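Local coordinates for protein HAD-superfamily hydrolase, subfamily IA, variant 1 (Ehrlichia chaffeensis, PDB 3KZX) that probably hydrolyses 2-phosphoglycolate to glycolate and phosphate, as a phosphoglycolate phosphatase of the haloacid dehalogenase superfamily, at residues A[25-30]-A[170-175]; A[163-168]-A[196-201]. One frame throughout, in Å; residues are numbered along the deposited sequence.

Helix 163-172 serves both contacts: its last turn and the following loop meet strand 27-30 in interaction 1, while its earlier turns meet the loop that enters strand 199-203 in interaction 2. The centres lie about 9 Å apart, and the contacts join directly where Ile29 CD1 sits 3.9 Å from Val165 CG1. Their segments alternate along the chain, which fits the crossovers of this parallel Rossmann-like sheet. In the haloacid dehalogenase family the nucleophilic aspartate follows the first strand at its C-terminal end. Interaction 1 is centred on the opposite, N-terminal end, and interaction 2 likewise involves the approach to a strand, so neither appears to form the catalytic site itself.

Interaction 1. Residues A[25-30]-A[170-175]; sequences PTAVIF and TNINIE
Thr26 OG1 is held by a water molecule 2.8 Å away that also donates to Glu175 O, and it has a weak second bond to Glu179 O. This bridge lies just before strand 27-30, one of the two middle strands of the parallel Rossmann-like sheet, and ties the chain entering it to the loop leaving helix 163-172. That helix belongs to the beta-alpha-beta crossover from strand 148-152 to strand 180-184. A Schellman motif ends it: Asn173 takes a positive phi of 58°, and its N bonds to Thr170 O at 3.2 Å. The chain thereby turns so that Ile172 and Ile174, on either side of Asn173, both direct their side chains at the strand. Ile172 CD1 comes within 3.9 Å of Ala27 CB. The extended chi2 of -176° carries this methyl outward from CG1, while the same residue also packs on Thr121 and Ser148. Ile174 covers the neighbouring ground with two branches. Its CG2 methyl, anti to the backbone N, touches Thr26 OG1 at 3.7 Å and Ala27 CB at 4.1 Å. The other branch reaches the backbone just before the strand, where Ile174 CD1 rests 4.0 Å from Thr26 O.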
loop_
_atom_site.group_PDB
_atom_site.type_symbol
_atom_site.label_atom_id
_atom_site.label_comp_id
_atom_site.label_asym_id
_atom_site.label_seq_id
_atom_site.Cartn_x
_atom_site.Cartn_y
_atom_site.Cartn_z
ATOM N N PRO A 25 -2.280 -0.663 -19.485
ATOM C CA PRO A 25 -1.066 -1.117 -18.832
ATOM C C PRO A 25 -0.703 -2.565 -19.168
ATOM O O PRO A 25 -1.578 -3.420 -19.323
ATOM C CB PRO A 25 -1.393 -0.952 -17.348
ATOM C CG PRO A 25 -2.854 -1.127 -17.272
ATOM C CD PRO A 25 -3.390 -0.515 -18.509
ATOM N N THR A 26 0.595 -2.816 -19.304
ATOM C CA THR A 26 1.109 -4.171 -19.432
ATOM C C THR A 26 1.164 -4.902 -18.085
ATOM O O THR A 26 1.185 -6.126 -18.038
ATOM C CB THR A 26 2.555 -4.165 -20.025
ATOM O OG1 THR A 26 3.371 -3.287 -19.212
ATOM C CG2 THR A 26 2.535 -3.741 -21.511
ATOM N N ALA A 27 1.232 -4.149 -16.981
ATOM C CA ALA A 27 1.141 -4.703 -15.641
ATOM C C ALA A 27 0.743 -3.607 -14.657
ATOM O O ALA A 27 0.937 -2.414 -14.944
ATOM C CB ALA A 27 2.492 -5.331 -15.228
ATOM N N VAL A 28 0.169 -3.989 -13.529
ATOM C CA VAL A 28 -0.194 -3.005 -12.501
ATOM C C VAL A 28 0.426 -3.475 -11.191
ATOM O O VAL A 28 0.146 -4.559 -10.715
ATOM C CB VAL A 28 -1.709 -2.821 -12.338
ATOM C CG1 VAL A 28 -2.036 -1.776 -11.197
ATOM C CG2 VAL A 28 -2.342 -2.393 -13.680
ATOM N N ILE A 29 1.256 -2.624 -10.610
ATOM C CA ILE A 29 1.891 -2.894 -9.327
ATOM C C ILE A 29 1.177 -2.061 -8.264
ATOM O O ILE A 29 0.891 -0.899 -8.494
ATOM C CB ILE A 29 3.408 -2.564 -9.356
ATOM C CG1 ILE A 29 4.116 -3.350 -10.475
ATOM C CG2 ILE A 29 4.065 -2.930 -8.002
ATOM C CD1 ILE A 29 5.582 -3.002 -10.621
ATOM N N PHE A 30 0.918 -2.668 -7.092
ATOM C CA PHE A 30 0.255 -2.001 -5.977
ATOM C C PHE A 30 1.130 -1.975 -4.756
ATOM O O PHE A 30 1.799 -2.948 -4.471
ATOM C CB PHE A 30 -1.022 -2.742 -5.570
ATOM C CG PHE A 30 -2.127 -2.696 -6.590
ATOM C CD1 PHE A 30 -3.087 -1.678 -6.547
ATOM C CD2 PHE A 30 -2.228 -3.652 -7.591
ATOM C CE1 PHE A 30 -4.104 -1.622 -7.460
ATOM C CE2 PHE A 30 -3.268 -3.585 -8.530
ATOM C CZ PHE A 30 -4.197 -2.587 -8.451
ATOM N N THR A 170 10.803 -8.703 -13.008
ATOM C CA THR A 170 11.544 -9.906 -13.375
ATOM C C THR A 170 10.679 -11.163 -13.122
ATOM O O THR A 170 10.583 -12.051 -14.003
ATOM C CB THR A 170 12.896 -9.967 -12.656
ATOM O OG1 THR A 170 13.679 -8.875 -13.093
ATOM C CG2 THR A 170 13.670 -11.276 -12.941
ATOM N N ASN A 171 10.019 -11.214 -11.959
ATOM C CA ASN A 171 9.278 -12.424 -11.562
ATOM C C ASN A 171 7.970 -12.595 -12.318
ATOM O O ASN A 171 7.537 -13.722 -12.495
ATOM C CB ASN A 171 8.966 -12.444 -10.078
ATOM C CG ASN A 171 10.222 -12.472 -9.189
ATOM O OD1 ASN A 171 10.148 -12.151 -7.988
ATOM N ND2 ASN A 171 11.356 -12.819 -9.761
ATOM N N ILE A 172 7.352 -11.506 -12.780
ATOM C CA ILE A 172 6.139 -11.606 -13.627
ATOM C C ILE A 172 6.461 -11.602 -15.140
ATOM O O ILE A 172 5.546 -11.642 -15.962
ATOM C CB ILE A 172 5.105 -10.524 -13.286
ATOM C CG1 ILE A 172 5.511 -9.123 -13.764
ATOM C CG2 ILE A 172 4.782 -10.535 -11.743
ATOM C CD1 ILE A 172 4.510 -8.068 -13.323
ATOM N N ASN A 173 7.751 -11.524 -15.485
ATOM C CA ASN A 173 8.213 -11.519 -16.873
ATOM C C ASN A 173 7.642 -10.382 -17.749
ATOM O O ASN A 173 7.175 -10.620 -18.866
ATOM C CB ASN A 173 7.880 -12.891 -17.502
ATOM C CG ASN A 173 8.745 -13.243 -18.716
ATOM O OD1 ASN A 173 8.291 -14.006 -19.623
ATOM N ND2 ASN A 173 9.985 -12.750 -18.742
ATOM N N ILE A 174 7.670 -9.156 -17.238
ATOM C CA ILE A 174 7.221 -7.973 -17.966
ATOM C C ILE A 174 8.358 -6.938 -17.927
ATOM O O ILE A 174 8.951 -6.700 -16.863
ATOM C CB ILE A 174 5.927 -7.377 -17.300
ATOM C CG1 ILE A 174 4.719 -8.367 -17.405
ATOM C CG2 ILE A 174 5.570 -5.975 -17.892
ATOM C CD1 ILE A 174 4.247 -8.642 -18.806
ATOM N N GLU A 175 8.686 -6.334 -19.067
ATOM C CA GLU A 175 9.785 -5.357 -19.141
ATOM C C GLU A 175 9.315 -4.064 -18.450
ATOM O O GLU A 175 8.143 -3.706 -18.565
ATOM C CB GLU A 175 10.153 -5.056 -20.619
HETATM O O HOH W 1 5.970 -3.074 -20.093
#

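Interaction 2. Residues A[163-168]-A[196-201]; sequences EPVLAA and AGCLPI
Val165 meets Ala196 and Cys198 where helix 163-172 packs beside the end of helix 187-195, two crossover helices of the Rossmann-like fold. Starting at its base, Val165 CB already lies 4.0 Å from Ala196 CB. One step out, Val165 CG1 closes on that same methyl at 3.6 Å, the shortest approach between the two segments. CG1 is anti to the backbone N (chi1 169°), which sends it across to the loop, and the same methyl also grazes Cys198 SG at 4.2 Å. Outside the two segments, Val165 also packs on Ser192 of helix 187-195 and on Phe182 of strand 180-184, so it fills a buried junction of helix, helix and sheet. Leu166 adds a single methyl: CD2 stands 3.9 Å from Ala196 O and 4.0 Å from Ala196 CB. The branching at Leu166 CG brings CD2 to the loop. Ala196 comes just before Gly197, whose positive phi of 84° belongs to a Schellman motif at the end of helix 187-195, where the chain turns towards strand 199-203. Cys198 O also accepts a hydrogen bond from Lys178 NZ. The closest side-chain pairs are aliphatic carbon with carbon or carbon with sulfur, so van der Waals fit and burial, rather than directed polar bonds, account for the attachment between the two segments.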
loop_
_atom_site.group_PDB
_atom_site.type_symbol
_atom_site.label_atom_id
_atom_site.label_comp_id
_atom_site.label_asym_id
_atom_site.label_seq_id
_atom_site.Cartn_x
_atom_site.Cartn_y
_atom_site.Cartn_z
ATOM N N GLU A 163 15.004 -1.312 -7.072
ATOM C CA GLU A 163 15.257 -2.750 -7.057
ATOM C C GLU A 163 14.036 -3.638 -6.746
ATOM O O GLU A 163 13.833 -4.646 -7.432
ATOM C CB GLU A 163 16.415 -3.100 -6.091
ATOM C CG GLU A 163 16.785 -4.607 -6.067
ATOM C CD GLU A 163 17.872 -4.995 -5.011
ATOM O OE1 GLU A 163 18.436 -4.146 -4.320
ATOM O OE2 GLU A 163 18.108 -6.185 -4.872
ATOM N N PRO A 164 13.218 -3.289 -5.725
ATOM C CA PRO A 164 12.036 -4.116 -5.453
ATOM C C PRO A 164 11.007 -4.134 -6.582
ATOM O O PRO A 164 10.338 -5.172 -6.794
ATOM C CB PRO A 164 11.414 -3.462 -4.206
ATOM C CG PRO A 164 12.437 -2.644 -3.614
ATOM C CD PRO A 164 13.412 -2.269 -4.679
ATOM N N VAL A 165 10.875 -3.011 -7.293
ATOM C CA VAL A 165 9.993 -2.928 -8.446
ATOM C C VAL A 165 10.538 -3.789 -9.572
ATOM O O VAL A 165 9.787 -4.522 -10.205
ATOM C CB VAL A 165 9.806 -1.471 -8.938
ATOM C CG1 VAL A 165 9.106 -1.447 -10.293
ATOM C CG2 VAL A 165 9.029 -0.646 -7.856
ATOM N N LEU A 166 11.833 -3.668 -9.839
ATOM C CA LEU A 166 12.452 -4.419 -10.892
ATOM C C LEU A 166 12.392 -5.925 -10.584
ATOM O O LEU A 166 12.287 -6.731 -11.500
ATOM C CB LEU A 166 13.888 -3.945 -11.149
ATOM C CG LEU A 166 14.037 -2.511 -11.704
ATOM C CD1 LEU A 166 15.511 -2.085 -11.866
ATOM C CD2 LEU A 166 13.266 -2.432 -13.000
ATOM N N ALA A 167 12.445 -6.291 -9.300
ATOM C CA ALA A 167 12.331 -7.666 -8.889
ATOM C C ALA A 167 10.964 -8.238 -9.217
ATOM O O ALA A 167 10.888 -9.346 -9.760
ATOM C CB ALA A 167 12.653 -7.840 -7.407
ATOM N N ALA A 168 9.897 -7.505 -8.883
ATOM C CA ALA A 168 8.536 -7.944 -9.237
ATOM C C ALA A 168 8.403 -8.144 -10.744
ATOM O O ALA A 168 7.816 -9.148 -11.217
ATOM C CB ALA A 168 7.486 -6.919 -8.730
ATOM N N ALA A 196 12.722 3.090 -11.622
ATOM C CA ALA A 196 12.556 1.815 -12.327
ATOM C C ALA A 196 12.106 1.933 -13.783
ATOM O O ALA A 196 12.022 0.926 -14.457
ATOM C CB ALA A 196 11.566 0.910 -11.586
ATOM N N GLY A 197 11.793 3.136 -14.237
ATOM C CA GLY A 197 11.359 3.352 -15.626
ATOM C C GLY A 197 9.877 3.097 -15.860
ATOM O O GLY A 197 9.456 2.885 -17.022
ATOM N N CYS A 198 9.104 3.112 -14.776
ATOM C CA CYS A 198 7.686 2.775 -14.780
ATOM C C CYS A 198 6.830 4.028 -14.507
ATOM O O CYS A 198 7.363 5.093 -14.238
ATOM C CB CYS A 198 7.406 1.687 -13.743
ATOM S SG CYS A 198 8.246 0.125 -14.056
ATOM N N LEU A 199 5.520 3.909 -14.653
ATOM C CA LEU A 199 4.631 5.041 -14.509
ATOM C C LEU A 199 4.048 5.028 -13.106
ATOM O O LEU A 199 3.227 4.154 -12.765
ATOM C CB LEU A 199 3.457 4.988 -15.504
ATOM C CG LEU A 199 2.628 6.259 -15.597
ATOM C CD1 LEU A 199 3.437 7.366 -16.287
ATOM C CD2 LEU A 199 1.275 5.979 -16.341
ATOM N N PRO A 200 4.375 6.056 -12.324
ATOM C CA PRO A 200 3.692 6.194 -11.050
ATOM C C PRO A 200 2.271 6.696 -11.203
ATOM O O PRO A 200 2.019 7.568 -12.021
ATOM C CB PRO A 200 4.548 7.219 -10.323
ATOM C CG PRO A 200 5.082 8.099 -11.413
ATOM C CD PRO A 200 5.225 7.210 -12.638
ATOM N N ILE A 201 1.352 6.139 -10.431
ATOM C CA ILE A 201 0.020 6.723 -10.223
ATOM C C ILE A 201 -0.147 6.931 -8.697
ATOM O O ILE A 201 -0.081 5.976 -7.926
ATOM C CB ILE A 201 -1.078 5.822 -10.780
ATOM C CG1 ILE A 201 -0.827 5.565 -12.262
ATOM C CG2 ILE A 201 -2.457 6.473 -10.574
ATOM C CD1 ILE A 201 -1.919 4.724 -12.942
#